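Local coordinates for eukaryotic translation initiation factor 4 gamma 5 (PDB 6OZU), which probably acts in the initiation of translation in Trypanosoma cruzi, as an eIF4G-type scaffold whose MIF4G domain would bind other initiation factors, at residues A[12-17]-A[28-33]; A[72-77]-A[86-91]. All coordinates share one frame; numbering follows the deposited sequence.

Interaction 1 of 2, residues A[12-17]-A[28-33]; sequences LGILGR and EELTNL
I14 and L30 mark the closest backbone approach of 12-17 to 28-33, with their CA atoms 7.3 Å apart; the first segment is the C-terminal end of helix 6-17, and the second runs off the end of helix 23-31 into a loop. Two kinds of contact share this seam. The apolar one is made by I14, whose CD1 is the leading atom. CG1 stands anti to the carbonyl carbon (chi1 -65°), and the chain carries on outward, so that CD1 meets CD1 of L33 tip to tip at 3.8 Å. The same I14 CD1 lies 3.9 Å from the backbone N of L30 and 4.4 Å from L30 CB, so this methyl also lies against the backbone of the second helix. E29 slides past I14 in the opposite direction, and its OE2 comes to 3.9 Å from I14 CG1. Beyond that hydrocarbon flank the carboxylate reaches R17: NH1 of R17 donates to OE2 of E29 at 3.0 Å in a nearly straight hydrogen bond (163° at the hydrogen) that is part of a salt bridge. OE2 uses its syn lone pair and lies at the edge of the guanidinium, close to its plane, while the carboxylate and guanidinium planes are turned 40° apart. R17 is extended from CG to NE and doubles back along its own helix, so that C of G13 lies 4.1 Å above one face of the R17 guanidinium, over its centre. The polar pair thus borders the more exposed side of the contact, with the buried I14 behind it. As a whole this is plain packing of two consecutive helices joined by a short turn, where N22 bonds to R17 O. I14 also touches L69 of helix 63-76, and L15 turns to helix 40-53.

Interaction 2 of 2, residues A[72-77]-A[86-91]; sequences SLINDI and FIRNAI
R88 and I74 meet across an antiparallel helical hairpin of the all-helical MIF4G domain, a fold of the HEAT-repeat kind; the axes of 72-76 and 86-91 run at 148°, 10.7 Å apart at their closest. On the apolar side of the interface I87 points toward the opposing helix. Its CG2 meets I74 CG2 at 3.7 Å, and its CD1 reaches CD1 of I77, the two side chains crossing at about a right angle; CD1 of L73 touches that same I87 CD1 at an oblique slant. I74 holds CG1 between its backbone N and carbonyl carbon (chi1 61°), which sends CG2 toward both I87 and I91 CD1. Alongside, R88 stretches over to the C-terminal end of helix 63-76 and brings its charge to two main-chain carbonyls, probably a favourable pairing with the helix dipole. I74 CB sits 3.4 Å above one guanidinium face, off-centre toward the rim. NH2 of R88 donates to I74 O at 2.8 Å, along a bent line, while NH1, which also bonds to G84 O, reaches I77 O at 2.8 Å and 174°, within both the carbonyl and guanidinium planes.

From the N terminus, interaction 1 closes a chain excursion of ten residues, half of them helical, between helix 6-17 and the end of helix 23-31. The chain then passes through helix 40-53 and into helix 63-76, whose last turns open interaction 2; that contact closes a second excursion, one of eight residues, half of them helical, onto the start of the long helix 82-112. The two follow in series, neither enclosing the other. Their centres lie 15 Å apart, yet the contacts touch directly: L30 CD2 packs on L73 CB at 3.9 Å, and T31 lies against D76. Helix 63-76 thus joins the N-terminal helix pair to helix 82-112.

Interaction 1 of 2, residues A[12-17]-A[28-33]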
loop_
_atom_site.group_PDB
_atom_site.type_symbol
_atom_site.label_atom_id
_atom_site.label_comp_id
_atom_site.label_asym_id
_atom_site.label_seq_id
_atom_site.Cartn_x
_atom_site.Cartn_y
_atom_site.Cartn_z
ATOM N N LEU A 12 0.500 1.223 20.576
ATOM C CA LEU A 12 -0.866 1.716 20.385
ATOM C C LEU A 12 -0.988 3.176 20.815
ATOM O O LEU A 12 -1.552 3.979 20.067
ATOM C CB LEU A 12 -1.896 0.836 21.104
ATOM C CG LEU A 12 -2.291 -0.445 20.382
ATOM C CD1 LEU A 12 -2.995 -1.376 21.317
ATOM C CD2 LEU A 12 -3.167 -0.150 19.160
ATOM N N GLY A 13 -0.390 3.506 21.966
ATOM C CA GLY A 13 -0.327 4.859 22.507
ATOM C C GLY A 13 0.284 5.828 21.515
ATOM O O GLY A 13 -0.354 6.814 21.157
ATOM N N ILE A 14 1.489 5.507 21.003
ATOM C CA ILE A 14 2.223 6.298 20.006
ATOM C C ILE A 14 1.373 6.532 18.744
ATOM O O ILE A 14 1.295 7.667 18.274
ATOM C CB ILE A 14 3.618 5.653 19.700
ATOM C CG1 ILE A 14 4.525 5.688 20.953
ATOM C CG2 ILE A 14 4.311 6.321 18.489
ATOM C CD1 ILE A 14 5.656 4.681 20.970
ATOM N N LEU A 15 0.721 5.469 18.217
ATOM C CA LEU A 15 -0.130 5.532 17.012
ATOM C C LEU A 15 -1.350 6.440 17.236
ATOM O O LEU A 15 -1.824 7.099 16.307
ATOM C CB LEU A 15 -0.577 4.126 16.558
ATOM C CG LEU A 15 0.510 3.136 16.118
ATOM C CD1 LEU A 15 -0.023 1.729 16.102
ATOM C CD2 LEU A 15 1.086 3.491 14.763
ATOM N N GLY A 16 -1.826 6.472 18.472
ATOM C CA GLY A 16 -2.918 7.334 18.884
ATOM C C GLY A 16 -2.521 8.800 18.829
ATOM O O GLY A 16 -3.086 9.556 18.029
ATOM N N ARG A 17 -1.505 9.210 19.646
ATOM C CA ARG A 17 -1.032 10.604 19.710
ATOM C C ARG A 17 -0.295 11.126 18.451
ATOM O O ARG A 17 -0.050 12.323 18.383
ATOM C CB ARG A 17 -0.182 10.920 20.972
ATOM C CG ARG A 17 0.600 9.792 21.611
ATOM C CD ARG A 17 1.091 10.154 23.009
ATOM N NE ARG A 17 2.095 9.201 23.506
ATOM C CZ ARG A 17 1.876 8.286 24.449
ATOM N NH1 ARG A 17 2.848 7.465 24.822
ATOM N NH2 ARG A 17 0.686 8.189 25.025
ATOM N N GLU A 28 10.925 9.612 18.297
ATOM C CA GLU A 28 11.878 9.396 19.387
ATOM C C GLU A 28 11.270 8.532 20.506
ATOM O O GLU A 28 12.019 7.777 21.127
ATOM C CB GLU A 28 12.532 10.695 19.907
ATOM C CG GLU A 28 11.614 11.730 20.533
ATOM C CD GLU A 28 12.186 13.135 20.609
ATOM O OE1 GLU A 28 12.023 13.787 21.668
ATOM O OE2 GLU A 28 12.791 13.589 19.609
ATOM N N GLU A 29 9.922 8.589 20.719
ATOM C CA GLU A 29 9.232 7.723 21.691
ATOM C C GLU A 29 9.312 6.239 21.268
ATOM O O GLU A 29 9.445 5.365 22.123
ATOM C CB GLU A 29 7.771 8.140 21.874
ATOM C CG GLU A 29 7.570 9.200 22.939
ATOM C CD GLU A 29 6.178 9.258 23.540
ATOM O OE1 GLU A 29 5.670 10.383 23.746
ATOM O OE2 GLU A 29 5.601 8.181 23.820
ATOM N N LEU A 30 9.239 5.973 19.945
ATOM C CA LEU A 30 9.315 4.638 19.361
ATOM C C LEU A 30 10.735 4.084 19.465
ATOM O O LEU A 30 10.891 2.934 19.883
ATOM C CB LEU A 30 8.810 4.646 17.909
ATOM C CG LEU A 30 8.717 3.301 17.168
ATOM C CD1 LEU A 30 7.614 2.414 17.736
ATOM C CD2 LEU A 30 8.443 3.526 15.707
ATOM N N THR A 31 11.772 4.904 19.144
ATOM C CA THR A 31 13.180 4.479 19.255
ATOM C C THR A 31 13.547 4.193 20.715
ATOM O O THR A 31 14.368 3.311 20.970
ATOM C CB THR A 31 14.162 5.445 18.566
ATOM O OG1 THR A 31 14.231 6.676 19.291
ATOM C CG2 THR A 31 13.841 5.676 17.078
ATOM N N ASN A 32 12.900 4.896 21.666
ATOM C CA ASN A 32 13.100 4.711 23.108
ATOM C C ASN A 32 12.505 3.390 23.631
ATOM O O ASN A 32 12.748 3.036 24.784
ATOM C CB ASN A 32 12.581 5.923 23.919
ATOM C CG ASN A 32 13.367 7.206 23.736
ATOM O OD1 ASN A 32 14.536 7.222 23.321
ATOM N ND2 ASN A 32 12.728 8.324 24.039
ATOM N N LEU A 33 11.740 2.658 22.797
ATOM C CA LEU A 33 11.192 1.359 23.190
ATOM C C LEU A 33 12.288 0.282 23.048
ATOM O O LEU A 33 13.116 0.388 22.134
ATOM C CB LEU A 33 9.959 0.984 22.348
ATOM C CG LEU A 33 8.681 1.815 22.539
ATOM C CD1 LEU A 33 7.684 1.487 21.464
ATOM C CD2 LEU A 33 8.059 1.586 23.913
#

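Interaction 2 of 2, residues A[72-77]-A[86-91]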
loop_
_atom_site.group_PDB
_atom_site.type_symbol
_atom_site.label_atom_id
_atom_site.label_comp_id
_atom_site.label_asym_id
_atom_site.label_seq_id
_atom_site.Cartn_x
_atom_site.Cartn_y
_atom_site.Cartn_z
ATOM N N SER A 72 11.090 5.167 10.309
ATOM C CA SER A 72 11.878 5.631 11.449
ATOM C C SER A 72 12.504 4.445 12.208
ATOM O O SER A 72 13.700 4.464 12.535
ATOM C CB SER A 72 10.995 6.465 12.373
ATOM O OG SER A 72 11.695 6.893 13.527
ATOM N N LEU A 73 11.677 3.412 12.445
ATOM C CA LEU A 73 12.003 2.178 13.138
ATOM C C LEU A 73 13.082 1.385 12.397
ATOM O O LEU A 73 13.997 0.910 13.048
ATOM C CB LEU A 73 10.707 1.365 13.340
ATOM C CG LEU A 73 10.768 -0.035 13.944
ATOM C CD1 LEU A 73 11.364 -0.018 15.339
ATOM C CD2 LEU A 73 9.372 -0.649 13.996
ATOM N N ILE A 74 13.011 1.283 11.055
ATOM C CA ILE A 74 14.032 0.563 10.277
ATOM C C ILE A 74 15.269 1.457 9.994
ATOM O O ILE A 74 16.338 0.939 9.670
ATOM C CB ILE A 74 13.501 -0.161 9.003
ATOM C CG1 ILE A 74 12.872 0.785 7.992
ATOM C CG2 ILE A 74 12.542 -1.301 9.369
ATOM C CD1 ILE A 74 12.861 0.192 6.602
ATOM N N ASN A 75 15.139 2.786 10.154
ATOM C CA ASN A 75 16.273 3.709 10.018
ATOM C C ASN A 75 17.125 3.677 11.316
ATOM O O ASN A 75 18.320 3.983 11.278
ATOM C CB ASN A 75 15.797 5.130 9.717
ATOM C CG ASN A 75 15.444 5.417 8.271
ATOM O OD1 ASN A 75 15.350 6.578 7.883
ATOM N ND2 ASN A 75 15.219 4.401 7.431
ATOM N N ASP A 76 16.489 3.314 12.457
ATOM C CA ASP A 76 17.124 3.197 13.771
ATOM C C ASP A 76 17.814 1.830 13.907
ATOM O O ASP A 76 18.967 1.763 14.346
ATOM C CB ASP A 76 16.103 3.427 14.914
ATOM C CG ASP A 76 16.615 3.170 16.332
ATOM O OD1 ASP A 76 17.811 3.436 16.597
ATOM O OD2 ASP A 76 15.819 2.704 17.176
ATOM N N ILE A 77 17.096 0.749 13.551
ATOM C CA ILE A 77 17.607 -0.605 13.647
ATOM C C ILE A 77 17.897 -1.076 12.232
ATOM O O ILE A 77 16.977 -1.450 11.501
ATOM C CB ILE A 77 16.656 -1.539 14.466
ATOM C CG1 ILE A 77 16.124 -0.826 15.741
ATOM C CG2 ILE A 77 17.388 -2.829 14.835
ATOM C CD1 ILE A 77 14.850 -1.325 16.323
ATOM N N PHE A 86 15.109 -9.009 11.223
ATOM C CA PHE A 86 13.823 -9.571 11.633
ATOM C C PHE A 86 12.658 -8.649 11.331
ATOM O O PHE A 86 11.663 -9.132 10.793
ATOM C CB PHE A 86 13.803 -10.031 13.103
ATOM C CG PHE A 86 12.511 -10.721 13.478
ATOM C CD1 PHE A 86 12.306 -12.061 13.167
ATOM C CD2 PHE A 86 11.474 -10.014 14.079
ATOM C CE1 PHE A 86 11.099 -12.689 13.476
ATOM C CE2 PHE A 86 10.259 -10.637 14.370
ATOM C CZ PHE A 86 10.086 -11.976 14.079
ATOM N N ILE A 87 12.756 -7.338 11.688
ATOM C CA ILE A 87 11.699 -6.336 11.437
ATOM C C ILE A 87 11.348 -6.304 9.955
ATOM O O ILE A 87 10.165 -6.288 9.600
ATOM C CB ILE A 87 12.062 -4.912 11.968
ATOM C CG1 ILE A 87 12.163 -4.878 13.500
ATOM C CG2 ILE A 87 11.026 -3.879 11.508
ATOM C CD1 ILE A 87 12.835 -3.615 14.075
ATOM N N ARG A 88 12.387 -6.292 9.100
ATOM C CA ARG A 88 12.286 -6.260 7.642
ATOM C C ARG A 88 11.574 -7.487 7.054
ATOM O O ARG A 88 10.753 -7.346 6.152
ATOM C CB ARG A 88 13.669 -6.055 7.025
ATOM C CG ARG A 88 14.126 -4.608 7.126
ATOM C CD ARG A 88 15.614 -4.474 6.940
ATOM N NE ARG A 88 16.016 -3.074 6.894
ATOM C CZ ARG A 88 16.327 -2.340 7.953
ATOM N NH1 ARG A 88 16.266 -2.863 9.173
ATOM N NH2 ARG A 88 16.692 -1.078 7.806
ATOM N N ASN A 89 11.840 -8.666 7.598
ATOM C CA ASN A 89 11.189 -9.900 7.174
ATOM C C ASN A 89 9.766 -9.981 7.712
ATOM O O ASN A 89 8.927 -10.621 7.077
ATOM C CB ASN A 89 12.027 -11.119 7.555
ATOM C CG ASN A 89 13.283 -11.216 6.734
ATOM O OD1 ASN A 89 13.262 -11.315 5.495
ATOM N ND2 ASN A 89 14.408 -11.152 7.401
ATOM N N ALA A 90 9.477 -9.292 8.847
ATOM C CA ALA A 90 8.130 -9.238 9.417
ATOM C C ALA A 90 7.247 -8.305 8.569
ATOM O O ALA A 90 6.074 -8.622 8.375
ATOM C CB ALA A 90 8.177 -8.782 10.859
ATOM N N ILE A 91 7.819 -7.181 8.029
ATOM C CA ILE A 91 7.137 -6.257 7.098
ATOM C C ILE A 91 6.807 -7.014 5.794
ATOM O O ILE A 91 5.666 -6.954 5.359
ATOM C CB ILE A 91 7.889 -4.911 6.871
ATOM C CG1 ILE A 91 7.952 -4.085 8.176
ATOM C CG2 ILE A 91 7.216 -4.076 5.784
ATOM C CD1 ILE A 91 9.168 -3.156 8.280
#